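Long-range contact in glycosyl hydrolase family 26 (Bacteroides ovatus, PDB 4ZXO), which probably hydrolyses the beta-mannan backbone of galactomannan as an endo-acting beta-mannanase of the gut bacterium's polysaccharide utilization locus: residues M135-L149 against M190-V203. Residues are numbered along the deposited sequence; the frame is centred on the assembly and turned at random.
Sequences MLEWIDRVADFLLSL and MTNDRLRLKGVNNV
The guanidinium of R194 meets the carboxylate of D140 edge to edge, their planes 27° apart, while L136 CB approaches the guanidinium obliquely. The grip is side-on: R194 NE reaches D140 OD1, and R194 NH2 makes a nearly straight 2.8 Å bond to D140 OD2 on its syn lone pair. Bends at chi2 and chi3 turn the R194 chain so that its NE/NH2 edge faces D140. A water accepts a hydrogen bond from K198 NZ and donates one to D140 OD2, joining this pair to the salt bridge of K198 NZ with D144 OD1 (2.9 Å). K198 CG meanwhile presses tightly on A143 CB, 3.5 Å away. Beneath this polar margin, I139 CG2 packs crosswise on R194 CB, L146 CD1 touches V203 CG2 at 3.6 Å, and V200 wedges between A143 and L146. At the far end, N202 ND2 bonds to L146 O from above the carbonyl plane and also to I157 O, whereas buried N202 OD1 has no partner. Helix 181-197 ends in a Schellman motif at G199. The axes of 135-147 and 190-197, 9.2 Å apart and crossing at -49°, thus illustrate neighbouring outer helices of a TIM barrel, packed against strand 159-162, V142 and T191 both touching F161.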
loop_
_atom_site.group_PDB
_atom_site.type_symbol
_atom_site.label_atom_id
_atom_site.label_comp_id
_atom_site.label_asym_id
_atom_site.label_seq_id
_atom_site.Cartn_x
_atom_site.Cartn_y
_atom_site.Cartn_z
ATOM N N MET A 135 14.823 -15.524 -7.743
ATOM C CA MET A 135 13.988 -14.738 -6.821
ATOM C C MET A 135 14.827 -13.611 -6.203
ATOM O O MET A 135 14.325 -12.490 -6.063
ATOM C CB MET A 135 13.413 -15.615 -5.717
ATOM C CG MET A 135 12.340 -14.905 -4.848
ATOM S SD MET A 135 10.795 -14.515 -5.756
ATOM C CE MET A 135 10.780 -12.712 -5.656
ATOM N N LEU A 136 16.096 -13.892 -5.848
ATOM C CA LEU A 136 16.903 -12.846 -5.262
ATOM C C LEU A 136 17.234 -11.780 -6.341
ATOM O O LEU A 136 17.301 -10.594 -6.006
ATOM C CB LEU A 136 18.189 -13.400 -4.622
ATOM C CG LEU A 136 17.988 -14.386 -3.490
ATOM C CD1 LEU A 136 19.341 -14.762 -2.907
ATOM C CD2 LEU A 136 17.143 -13.799 -2.408
ATOM N N GLU A 137 17.442 -12.184 -7.596
ATOM C CA GLU A 137 17.685 -11.229 -8.690
ATOM C C GLU A 137 16.442 -10.323 -8.862
ATOM O O GLU A 137 16.578 -9.120 -9.059
ATOM C CB GLU A 137 18.011 -12.005 -9.967
ATOM C CG GLU A 137 18.219 -11.157 -11.212
ATOM C CD GLU A 137 17.247 -11.569 -12.300
ATOM O OE1 GLU A 137 17.284 -12.745 -12.834
ATOM O OE2 GLU A 137 16.410 -10.703 -12.599
ATOM N N TRP A 138 15.252 -10.926 -8.749
ATOM C CA TRP A 138 13.995 -10.170 -8.866
ATOM C C TRP A 138 13.883 -9.137 -7.750
ATOM O O TRP A 138 13.546 -8.001 -8.003
ATOM C CB TRP A 138 12.790 -11.119 -8.841
ATOM C CG TRP A 138 12.631 -11.873 -10.164
ATOM C CD1 TRP A 138 13.507 -11.934 -11.224
ATOM C CD2 TRP A 138 11.491 -12.606 -10.530
ATOM N NE1 TRP A 138 12.948 -12.681 -12.240
ATOM C CE2 TRP A 138 11.694 -13.084 -11.847
ATOM C CE3 TRP A 138 10.269 -12.854 -9.876
ATOM C CZ2 TRP A 138 10.734 -13.837 -12.531
ATOM C CZ3 TRP A 138 9.290 -13.634 -10.539
ATOM C CH2 TRP A 138 9.523 -14.100 -11.874
ATOM N N ILE A 139 14.211 -9.532 -6.518
ATOM C CA ILE A 139 14.144 -8.604 -5.410
ATOM C C ILE A 139 15.194 -7.485 -5.652
ATOM O O ILE A 139 14.904 -6.325 -5.389
ATOM C CB ILE A 139 14.359 -9.294 -4.077
ATOM C CG1 ILE A 139 13.185 -10.265 -3.773
ATOM C CG2 ILE A 139 14.475 -8.270 -2.940
ATOM C CD1 ILE A 139 13.538 -11.355 -2.680
ATOM N N ASP A 140 16.362 -7.822 -6.196
ATOM C CA ASP A 140 17.403 -6.847 -6.446
ATOM C C ASP A 140 16.928 -5.835 -7.480
ATOM O O ASP A 140 17.312 -4.667 -7.434
ATOM C CB ASP A 140 18.704 -7.535 -6.931
ATOM C CG ASP A 140 19.440 -8.222 -5.816
ATOM O OD1 ASP A 140 19.036 -8.109 -4.621
ATOM O OD2 ASP A 140 20.515 -8.791 -6.101
ATOM N N ARG A 141 16.068 -6.263 -8.396
ATOM C CA ARG A 141 15.521 -5.343 -9.411
ATOM C C ARG A 141 14.593 -4.343 -8.750
ATOM O O ARG A 141 14.618 -3.136 -9.064
ATOM C CB ARG A 141 14.787 -6.131 -10.548
ATOM C CG ARG A 141 15.816 -6.871 -11.488
ATOM C CD ARG A 141 15.240 -7.849 -12.559
ATOM N NE ARG A 141 16.129 -7.833 -13.726
ATOM C CZ ARG A 141 16.076 -8.675 -14.756
ATOM N NH1 ARG A 141 16.931 -8.497 -15.763
ATOM N NH2 ARG A 141 15.170 -9.675 -14.804
ATOM N N VAL A 142 13.774 -4.813 -7.811
ATOM C CA VAL A 142 13.019 -3.880 -6.957
ATOM C C VAL A 142 13.960 -2.951 -6.177
ATOM O O VAL A 142 13.756 -1.727 -6.117
ATOM C CB VAL A 142 12.131 -4.664 -5.954
ATOM C CG1 VAL A 142 11.559 -3.702 -4.876
ATOM C CG2 VAL A 142 11.005 -5.380 -6.714
ATOM N N ALA A 143 15.011 -3.517 -5.571
ATOM C CA ALA A 143 15.953 -2.681 -4.800
ATOM C C ALA A 143 16.547 -1.546 -5.660
ATOM O O ALA A 143 16.577 -0.358 -5.243
ATOM C CB ALA A 143 17.061 -3.557 -4.208
ATOM N N ASP A 144 16.981 -1.895 -6.873
ATOM C CA ASP A 144 17.556 -0.877 -7.753
ATOM C C ASP A 144 16.545 0.230 -8.122
ATOM O O ASP A 144 16.919 1.424 -8.179
ATOM C CB ASP A 144 18.060 -1.511 -9.036
ATOM C CG ASP A 144 19.323 -2.315 -8.845
ATOM O OD1 ASP A 144 20.023 -2.117 -7.825
ATOM O OD2 ASP A 144 19.603 -3.142 -9.731
ATOM N N PHE A 145 15.267 -0.140 -8.313
ATOM C CA PHE A 145 14.265 0.885 -8.553
ATOM C C PHE A 145 14.113 1.789 -7.325
ATOM O O PHE A 145 14.074 3.009 -7.441
ATOM C CB PHE A 145 12.929 0.277 -8.920
ATOM C CG PHE A 145 11.910 1.318 -9.228
ATOM C CD1 PHE A 145 11.907 1.950 -10.444
ATOM C CD2 PHE A 145 10.959 1.683 -8.302
ATOM C CE1 PHE A 145 10.952 2.939 -10.729
ATOM C CE2 PHE A 145 9.995 2.668 -8.582
ATOM C CZ PHE A 145 10.014 3.291 -9.795
ATOM N N LEU A 146 14.014 1.197 -6.147
ATOM C CA LEU A 146 13.867 1.984 -4.923
ATOM C C LEU A 146 15.026 2.976 -4.711
ATOM O O LEU A 146 14.835 4.097 -4.227
ATOM C CB LEU A 146 13.749 1.041 -3.721
ATOM C CG LEU A 146 12.445 0.198 -3.736
ATOM C CD1 LEU A 146 12.388 -0.774 -2.564
ATOM C CD2 LEU A 146 11.173 1.062 -3.760
ATOM N N LEU A 147 16.230 2.529 -5.042
ATOM C CA LEU A 147 17.407 3.395 -4.892
ATOM C C LEU A 147 17.414 4.555 -5.904
ATOM O O LEU A 147 18.181 5.526 -5.761
ATOM C CB LEU A 147 18.673 2.563 -5.040
ATOM C CG LEU A 147 18.864 1.632 -3.844
ATOM C CD1 LEU A 147 19.915 0.576 -4.148
ATOM C CD2 LEU A 147 19.265 2.466 -2.651
ATOM N N SER A 148 16.627 4.439 -6.956
ATOM C CA SER A 148 16.571 5.479 -7.984
ATOM C C SER A 148 15.548 6.557 -7.625
ATOM O O SER A 148 15.478 7.592 -8.310
ATOM C CB SER A 148 16.205 4.871 -9.351
ATOM O OG SER A 148 14.803 4.610 -9.457
ATOM N N LEU A 149 14.785 6.334 -6.558
ATOM C CA LEU A 149 13.811 7.315 -6.115
ATOM C C LEU A 149 14.514 8.399 -5.288
ATOM O O LEU A 149 14.655 8.273 -4.061
ATOM C CB LEU A 149 12.698 6.635 -5.315
ATOM C CG LEU A 149 12.035 5.507 -6.087
ATOM C CD1 LEU A 149 10.987 4.852 -5.173
ATOM C CD2 LEU A 149 11.387 6.014 -7.324
ATOM N N MET A 190 14.049 -13.028 3.034
ATOM C CA MET A 190 14.820 -12.823 1.781
ATOM C C MET A 190 14.665 -11.423 1.239
ATOM O O MET A 190 15.616 -10.793 0.809
ATOM C CB MET A 190 14.380 -13.804 0.683
ATOM C CG MET A 190 14.791 -15.210 0.930
ATOM S SD MET A 190 13.844 -16.383 -0.093
ATOM C CE MET A 190 14.190 -15.807 -1.744
ATOM N N THR A 191 13.430 -10.917 1.250
ATOM C CA THR A 191 13.202 -9.555 0.754
ATOM C C THR A 191 13.960 -8.535 1.593
ATOM O O THR A 191 14.676 -7.679 1.068
ATOM C CB THR A 191 11.713 -9.253 0.791
ATOM O OG1 THR A 191 10.993 -10.239 0.012
ATOM C CG2 THR A 191 11.394 -7.816 0.269
ATOM N N ASN A 192 13.798 -8.636 2.904
ATOM C CA ASN A 192 14.478 -7.676 3.784
ATOM C C ASN A 192 15.973 -7.797 3.641
ATOM O O ASN A 192 16.679 -6.785 3.586
ATOM C CB ASN A 192 14.045 -7.911 5.212
ATOM C CG ASN A 192 14.680 -6.959 6.170
ATOM O OD1 ASN A 192 14.456 -5.744 6.104
ATOM N ND2 ASN A 192 15.468 -7.503 7.105
ATOM N N ASP A 193 16.481 -9.029 3.529
ATOM C CA ASP A 193 17.937 -9.195 3.427
ATOM C C ASP A 193 18.504 -8.538 2.180
ATOM O O ASP A 193 19.554 -7.872 2.208
ATOM C CB ASP A 193 18.310 -10.683 3.435
ATOM C CG ASP A 193 18.092 -11.337 4.799
ATOM O OD1 ASP A 193 17.885 -10.615 5.808
ATOM O OD2 ASP A 193 18.112 -12.592 4.847
ATOM N N ARG A 194 17.818 -8.729 1.065
ATOM C CA ARG A 194 18.360 -8.174 -0.156
ATOM C C ARG A 194 18.238 -6.656 -0.133
ATOM O O ARG A 194 19.170 -5.924 -0.574
ATOM C CB ARG A 194 17.676 -8.722 -1.420
ATOM C CG ARG A 194 17.812 -10.166 -1.682
ATOM C CD ARG A 194 19.255 -10.617 -1.640
ATOM N NE ARG A 194 20.000 -10.181 -2.804
ATOM C CZ ARG A 194 21.311 -10.411 -2.935
ATOM N NH1 ARG A 194 21.984 -11.072 -1.989
ATOM N NH2 ARG A 194 21.968 -9.965 -4.003
ATOM N N LEU A 195 17.119 -6.143 0.393
ATOM C CA LEU A 195 17.039 -4.696 0.450
ATOM C C LEU A 195 18.158 -4.140 1.309
ATOM O O LEU A 195 18.801 -3.133 0.973
ATOM C CB LEU A 195 15.681 -4.271 0.997
ATOM C CG LEU A 195 14.485 -4.622 0.117
ATOM C CD1 LEU A 195 13.180 -4.266 0.869
ATOM C CD2 LEU A 195 14.516 -3.814 -1.157
ATOM N N ARG A 196 18.402 -4.781 2.433
ATOM C CA ARG A 196 19.479 -4.273 3.306
ATOM C C ARG A 196 20.874 -4.353 2.696
ATOM O O ARG A 196 21.677 -3.426 2.839
ATOM C CB ARG A 196 19.514 -5.017 4.627
ATOM C CG ARG A 196 18.350 -4.726 5.525
ATOM C CD ARG A 196 18.448 -5.576 6.757
ATOM N NE ARG A 196 19.543 -5.133 7.610
ATOM C CZ ARG A 196 20.148 -5.927 8.468
ATOM N NH1 ARG A 196 19.763 -7.208 8.543
ATOM N NH2 ARG A 196 21.139 -5.448 9.221
ATOM N N LEU A 197 21.163 -5.471 2.042
ATOM C CA LEU A 197 22.459 -5.619 1.400
ATOM C C LEU A 197 22.685 -4.529 0.360
ATOM O O LEU A 197 23.794 -4.010 0.243
ATOM C CB LEU A 197 22.584 -6.976 0.737
ATOM C CG LEU A 197 22.942 -8.204 1.556
ATOM C CD1 LEU A 197 22.647 -9.461 0.754
ATOM C CD2 LEU A 197 24.396 -8.177 1.959
ATOM N N LYS A 198 21.616 -4.184 -0.372
ATOM C CA LYS A 198 21.669 -3.174 -1.431
ATOM C C LYS A 198 21.756 -1.752 -0.878
ATOM O O LYS A 198 21.956 -0.796 -1.639
ATOM C CB LYS A 198 20.409 -3.279 -2.342
ATOM C CG LYS A 198 20.157 -4.623 -3.072
ATOM C CD LYS A 198 20.995 -4.892 -4.294
ATOM C CE LYS A 198 20.525 -4.144 -5.512
ATOM N NZ LYS A 198 21.580 -4.224 -6.562
ATOM N N GLY A 199 21.561 -1.589 0.433
ATOM C CA GLY A 199 21.564 -0.275 1.051
ATOM C C GLY A 199 20.279 0.470 0.796
ATOM O O GLY A 199 20.267 1.715 0.720
ATOM N N VAL A 200 19.179 -0.277 0.652
ATOM C CA VAL A 200 17.888 0.384 0.456
ATOM C C VAL A 200 17.387 0.929 1.801
ATOM O O VAL A 200 16.529 0.347 2.433
ATOM C CB VAL A 200 16.844 -0.574 -0.150
ATOM C CG1 VAL A 200 15.579 0.182 -0.454
ATOM C CG2 VAL A 200 17.367 -1.129 -1.469
ATOM N N ASN A 201 17.845 2.093 2.193
ATOM C CA ASN A 201 17.561 2.630 3.513
ATOM C C ASN A 201 16.375 3.564 3.538
ATOM O O ASN A 201 16.113 4.235 4.528
ATOM C CB ASN A 201 18.819 3.338 4.040
ATOM C CG ASN A 201 19.970 2.405 4.152
ATOM O OD1 ASN A 201 19.792 1.190 4.344
ATOM N ND2 ASN A 201 21.171 2.941 4.026
ATOM N N ASN A 202 15.649 3.589 2.428
ATOM C CA ASN A 202 14.466 4.436 2.299
ATOM C C ASN A 202 13.173 3.626 2.245
ATOM O O ASN A 202 12.181 4.101 1.690
ATOM C CB ASN A 202 14.579 5.321 1.033
ATOM C CG ASN A 202 14.782 4.529 -0.248
ATOM O OD1 ASN A 202 15.459 3.488 -0.278
ATOM N ND2 ASN A 202 14.192 5.025 -1.330
ATOM N N VAL A 203 13.134 2.439 2.855
ATOM C CA VAL A 203 11.925 1.652 2.841
ATOM C C VAL A 203 11.389 1.341 4.238
ATOM O O VAL A 203 12.154 0.970 5.129
ATOM C CB VAL A 203 12.172 0.350 2.076
ATOM C CG1 VAL A 203 10.911 -0.476 1.999
ATOM C CG2 VAL A 203 12.609 0.691 0.691
HETATM O O HOH W 1 22.142 -6.975 -7.385
#